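L-asparaginase I (Vibrio cholerae, PDB 2OCD) probably catalyses the hydrolysis of L-asparagine to L-aspartate and ammonium, working as a homotetramer of the asparaginase 1 family. Local coordinates at residues B[135-147]-B[187-199]. Numbering follows the deposited sequence.
Sequences ALHVAANYPINEV and IELSTNVKVDEKP
Ile187 meets the end of helix 127-141 with both of its branches. Its CG2 sits over the centre of the Tyr142 ring, 3.5 Å from the centroid and 14° off the ring normal, a CH-pi contact. With CG2 anti to the backbone N and CG1 anti to the carbonyl carbon (chi1 -85°), the second branch runs to the imidazole of His137, where Ile187 CD1 lies in the ring plane at the edge, 3.7 Å from His137 CD2. His137 NE2 in turn faces the edge of the Tyr142 ring. Val138 CG2 reaches Ile187 CG1 at a looser 4.4 Å; Leu181 of the neighbouring strand and Arg125 of the second subunit add to this cluster.

Beyond Tyr142, where the chain leaves the helix, the apolar contacts pass to the loop. Val195 CG1 packs 3.5 Å from Pro143 CD, while Ile144 CD1 touches Leu189 CD1, at 4.3 Å, and also the backbone of Lys194 and Val195.

The hydrogen bonds that can be assigned run between backbone atoms or through water. Asp196 N donates to Pro143 O over 2.9 Å, bent at the hydrogen (131°). A water accepts from Asn145 N and Glu197 N and donates to Lys194 O, so three backbone groups from both segments share it.

Strand 187-189, outermost in the chain's larger sheet, is thus held against the last helical turn and Tyr142 by an isoleucine set against two rings and a valine. The exposed loop 194-197 relies more on one bent bond and a shared water, consistent with a more yielding attachment.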
loop_
_atom_site.group_PDB
_atom_site.type_symbol
_atom_site.label_atom_id
_atom_site.label_comp_id
_atom_site.label_asym_id
_atom_site.label_seq_id
_atom_site.Cartn_x
_atom_site.Cartn_y
_atom_site.Cartn_z
ATOM N N ALA B 135 0.062 20.666 -13.282
ATOM C CA ALA B 135 0.331 20.414 -14.691
ATOM C C ALA B 135 1.036 21.622 -15.207
ATOM O O ALA B 135 2.068 21.512 -15.892
ATOM C CB ALA B 135 -0.949 20.198 -15.505
ATOM N N LEU B 136 0.482 22.788 -14.871
ATOM C CA LEU B 136 1.125 24.020 -15.243
ATOM C C LEU B 136 2.524 24.136 -14.628
ATOM O O LEU B 136 3.481 24.405 -15.339
ATOM C CB LEU B 136 0.252 25.234 -14.898
ATOM C CG LEU B 136 -0.891 25.537 -15.902
ATOM C CD1 LEU B 136 -1.744 26.765 -15.460
ATOM C CD2 LEU B 136 -0.388 25.731 -17.352
ATOM N N HIS B 137 2.653 23.912 -13.331
ATOM C CA HIS B 137 3.946 24.025 -12.683
ATOM C C HIS B 137 4.971 23.038 -13.282
ATOM O O HIS B 137 6.138 23.397 -13.487
ATOM C CB HIS B 137 3.802 23.821 -11.160
ATOM C CG HIS B 137 5.097 23.839 -10.406
ATOM N ND1 HIS B 137 5.948 24.921 -10.406
ATOM C CD2 HIS B 137 5.666 22.915 -9.593
ATOM C CE1 HIS B 137 6.988 24.664 -9.630
ATOM N NE2 HIS B 137 6.835 23.455 -9.117
ATOM N N VAL B 138 4.522 21.818 -13.579
ATOM C CA VAL B 138 5.397 20.730 -14.071
ATOM C C VAL B 138 5.858 20.978 -15.512
ATOM O O VAL B 138 7.028 20.791 -15.839
ATOM C CB VAL B 138 4.677 19.363 -13.918
ATOM C CG1 VAL B 138 5.325 18.311 -14.713
ATOM C CG2 VAL B 138 4.683 18.951 -12.470
ATOM N N ALA B 139 4.941 21.410 -16.356
ATOM C CA ALA B 139 5.250 21.940 -17.689
ATOM C C ALA B 139 6.348 22.997 -17.720
ATOM O O ALA B 139 7.154 22.990 -18.601
ATOM C CB ALA B 139 3.981 22.536 -18.307
ATOM N N ALA B 140 6.350 23.925 -16.763
ATOM C CA ALA B 140 7.225 25.071 -16.778
ATOM C C ALA B 140 8.486 24.820 -15.992
ATOM O O ALA B 140 9.562 25.244 -16.384
ATOM C CB ALA B 140 6.506 26.258 -16.201
ATOM N N ASN B 141 8.381 24.154 -14.864
ATOM C CA ASN B 141 9.582 23.959 -14.047
ATOM C C ASN B 141 10.231 22.587 -14.165
ATOM O O ASN B 141 11.325 22.361 -13.642
ATOM C CB ASN B 141 9.269 24.305 -12.591
ATOM C CG ASN B 141 8.936 25.805 -12.411
ATOM O OD1 ASN B 141 8.161 26.392 -13.176
ATOM N ND2 ASN B 141 9.539 26.418 -11.418
ATOM N N TYR B 142 9.556 21.658 -14.838
ATOM C CA TYR B 142 10.063 20.311 -14.991
ATOM C C TYR B 142 9.653 19.746 -16.315
ATOM O O TYR B 142 9.065 18.690 -16.343
ATOM C CB TYR B 142 9.515 19.387 -13.884
ATOM C CG TYR B 142 9.842 19.827 -12.492
ATOM C CD1 TYR B 142 9.076 20.795 -11.847
ATOM C CD2 TYR B 142 10.914 19.293 -11.802
ATOM C CE1 TYR B 142 9.378 21.218 -10.560
ATOM C CE2 TYR B 142 11.215 19.728 -10.517
ATOM C CZ TYR B 142 10.433 20.686 -9.915
ATOM O OH TYR B 142 10.726 21.129 -8.641
ATOM N N PRO B 143 10.010 20.412 -17.425
ATOM C CA PRO B 143 9.471 20.017 -18.729
ATOM C C PRO B 143 9.982 18.668 -19.173
ATOM O O PRO B 143 11.207 18.449 -19.250
ATOM C CB PRO B 143 9.962 21.132 -19.679
ATOM C CG PRO B 143 11.131 21.739 -19.038
ATOM C CD PRO B 143 10.958 21.542 -17.541
ATOM N N ILE B 144 9.061 17.757 -19.441
ATOM C CA ILE B 144 9.405 16.473 -20.027
ATOM C C ILE B 144 8.868 16.510 -21.428
ATOM O O ILE B 144 7.686 16.685 -21.588
ATOM C CB ILE B 144 8.705 15.309 -19.312
ATOM C CG1 ILE B 144 8.856 15.409 -17.771
ATOM C CG2 ILE B 144 9.189 13.948 -19.888
ATOM C CD1 ILE B 144 10.194 15.695 -17.346
ATOM N N ASN B 145 9.709 16.280 -22.434
ATOM C CA ASN B 145 9.333 16.541 -23.831
ATOM C C ASN B 145 8.659 15.335 -24.463
ATOM O O ASN B 145 9.163 14.779 -25.441
ATOM C CB ASN B 145 10.536 16.974 -24.700
ATOM C CG ASN B 145 11.225 18.247 -24.195
ATOM O OD1 ASN B 145 12.453 18.372 -24.278
ATOM N ND2 ASN B 145 10.441 19.205 -23.697
ATOM N N GLU B 146 7.536 14.947 -23.883
ATOM C CA GLU B 146 6.737 13.850 -24.350
ATOM C C GLU B 146 5.287 14.208 -24.074
ATOM O O GLU B 146 4.981 15.205 -23.389
ATOM C CB GLU B 146 7.003 12.524 -23.619
ATOM C CG GLU B 146 8.364 12.200 -23.007
ATOM C CD GLU B 146 8.413 10.704 -22.465
ATOM O OE1 GLU B 146 7.457 9.935 -22.751
ATOM O OE2 GLU B 146 9.418 10.288 -21.776
ATOM N N VAL B 147 4.400 13.378 -24.621
ATOM C CA VAL B 147 2.980 13.427 -24.271
ATOM C C VAL B 147 2.751 12.689 -22.944
ATOM O O VAL B 147 2.942 11.488 -22.843
ATOM C CB VAL B 147 2.094 12.888 -25.400
ATOM C CG1 VAL B 147 0.652 13.006 -25.013
ATOM C CG2 VAL B 147 2.300 13.719 -26.647
ATOM N N ILE B 187 7.742 17.761 -5.599
ATOM C CA ILE B 187 7.879 17.194 -6.943
ATOM C C ILE B 187 9.064 16.233 -6.991
ATOM O O ILE B 187 10.179 16.616 -6.724
ATOM C CB ILE B 187 8.007 18.250 -8.062
ATOM C CG1 ILE B 187 6.627 18.719 -8.533
ATOM C CG2 ILE B 187 8.682 17.646 -9.278
ATOM C CD1 ILE B 187 6.050 19.773 -7.723
ATOM N N GLU B 188 8.782 14.983 -7.363
ATOM C CA GLU B 188 9.738 13.880 -7.326
ATOM C C GLU B 188 9.855 13.132 -8.680
ATOM O O GLU B 188 8.928 12.487 -9.144
ATOM C CB GLU B 188 9.304 12.899 -6.234
ATOM C CG GLU B 188 10.426 12.356 -5.399
ATOM C CD GLU B 188 11.046 13.435 -4.534
ATOM O OE1 GLU B 188 10.270 14.184 -3.888
ATOM O OE2 GLU B 188 12.307 13.539 -4.506
ATOM N N LEU B 189 11.040 13.179 -9.264
ATOM C CA LEU B 189 11.284 12.727 -10.625
ATOM C C LEU B 189 11.751 11.248 -10.615
ATOM O O LEU B 189 12.485 10.833 -9.714
ATOM C CB LEU B 189 12.341 13.668 -11.222
ATOM C CG LEU B 189 12.517 14.012 -12.706
ATOM C CD1 LEU B 189 11.219 14.461 -13.388
ATOM C CD2 LEU B 189 13.627 15.093 -12.810
ATOM N N SER B 190 11.320 10.430 -11.573
ATOM C CA SER B 190 11.854 9.077 -11.632
ATOM C C SER B 190 13.302 9.126 -12.063
ATOM O O SER B 190 13.784 10.127 -12.597
ATOM C CB SER B 190 11.063 8.177 -12.580
ATOM O OG SER B 190 10.057 7.461 -11.873
ATOM N N THR B 191 14.018 8.049 -11.807
ATOM C CA THR B 191 15.371 7.934 -12.352
ATOM C C THR B 191 15.269 7.428 -13.799
ATOM O O THR B 191 14.255 6.847 -14.188
ATOM C CB THR B 191 16.236 7.037 -11.468
ATOM O OG1 THR B 191 15.399 6.063 -10.828
ATOM C CG2 THR B 191 16.962 7.888 -10.400
ATOM N N ASN B 192 16.280 7.694 -14.611
ATOM C CA ASN B 192 16.229 7.312 -16.021
ATOM C C ASN B 192 15.009 7.950 -16.659
ATOM O O ASN B 192 14.269 7.313 -17.412
ATOM C CB ASN B 192 16.210 5.788 -16.167
ATOM C CG ASN B 192 17.028 5.109 -15.103
ATOM O OD1 ASN B 192 16.501 4.344 -14.299
ATOM N ND2 ASN B 192 18.313 5.434 -15.046
ATOM N N VAL B 193 14.800 9.210 -16.276
ATOM C CA VAL B 193 13.836 10.117 -16.888
ATOM C C VAL B 193 14.493 11.473 -16.863
ATOM O O VAL B 193 14.796 11.967 -15.775
ATOM C CB VAL B 193 12.539 10.218 -16.085
ATOM C CG1 VAL B 193 11.793 11.551 -16.350
ATOM C CG2 VAL B 193 11.648 9.046 -16.411
ATOM N N LYS B 194 14.700 12.069 -18.044
ATOM C CA LYS B 194 15.439 13.336 -18.185
ATOM C C LYS B 194 14.528 14.574 -18.355
ATOM O O LYS B 194 13.581 14.526 -19.127
ATOM C CB LYS B 194 16.388 13.254 -19.391
ATOM C CG LYS B 194 17.478 12.154 -19.332
ATOM C CD LYS B 194 18.544 12.430 -18.280
ATOM C CE LYS B 194 19.419 11.177 -17.992
ATOM N NZ LYS B 194 18.673 10.078 -17.268
ATOM N N VAL B 195 14.836 15.669 -17.651
ATOM C CA VAL B 195 14.197 16.962 -17.885
ATOM C C VAL B 195 14.781 17.622 -19.131
ATOM O O VAL B 195 15.968 17.832 -19.211
ATOM C CB VAL B 195 14.328 17.953 -16.651
ATOM C CG1 VAL B 195 13.601 19.286 -16.900
ATOM C CG2 VAL B 195 13.780 17.326 -15.363
ATOM N N ASP B 196 13.942 17.907 -20.116
ATOM C CA ASP B 196 14.308 18.717 -21.308
ATOM C C ASP B 196 15.274 18.044 -22.281
ATOM O O ASP B 196 16.217 18.644 -22.749
ATOM C CB ASP B 196 14.827 20.115 -20.916
ATOM C CG ASP B 196 14.485 21.198 -21.970
ATOM O OD1 ASP B 196 14.322 20.884 -23.176
ATOM O OD2 ASP B 196 14.388 22.383 -21.582
ATOM N N GLU B 197 14.998 16.796 -22.606
ATOM C CA GLU B 197 15.797 16.081 -23.586
ATOM C C GLU B 197 15.358 16.594 -24.956
ATOM O O GLU B 197 14.208 16.392 -25.370
ATOM C CB GLU B 197 15.657 14.525 -23.437
ATOM C CG GLU B 197 16.022 13.676 -24.727
ATOM C CD GLU B 197 16.709 12.312 -24.445
ATOM O OE1 GLU B 197 16.416 11.697 -23.385
ATOM O OE2 GLU B 197 17.531 11.863 -25.301
ATOM N N LYS B 198 16.276 17.273 -25.639
ATOM C CA LYS B 198 16.031 17.784 -26.996
ATOM C C LYS B 198 15.930 16.629 -27.990
ATOM O O LYS B 198 16.624 15.622 -27.849
ATOM C CB LYS B 198 17.124 18.766 -27.412
ATOM C CG LYS B 198 17.160 19.991 -26.523
ATOM C CD LYS B 198 18.200 21.028 -26.969
ATOM C CE LYS B 198 19.693 20.598 -26.713
ATOM N NZ LYS B 198 20.445 20.098 -27.927
ATOM N N PRO B 199 15.037 16.747 -28.978
ATOM C CA PRO B 199 14.896 15.665 -29.937
ATOM C C PRO B 199 15.851 15.921 -31.091
ATOM O O PRO B 199 16.556 16.923 -31.085
ATOM C CB PRO B 199 13.452 15.790 -30.396
ATOM C CG PRO B 199 13.192 17.284 -30.368
ATOM C CD PRO B 199 14.142 17.876 -29.305
HETATM O O HOH W 1 12.590 15.316 -21.969
#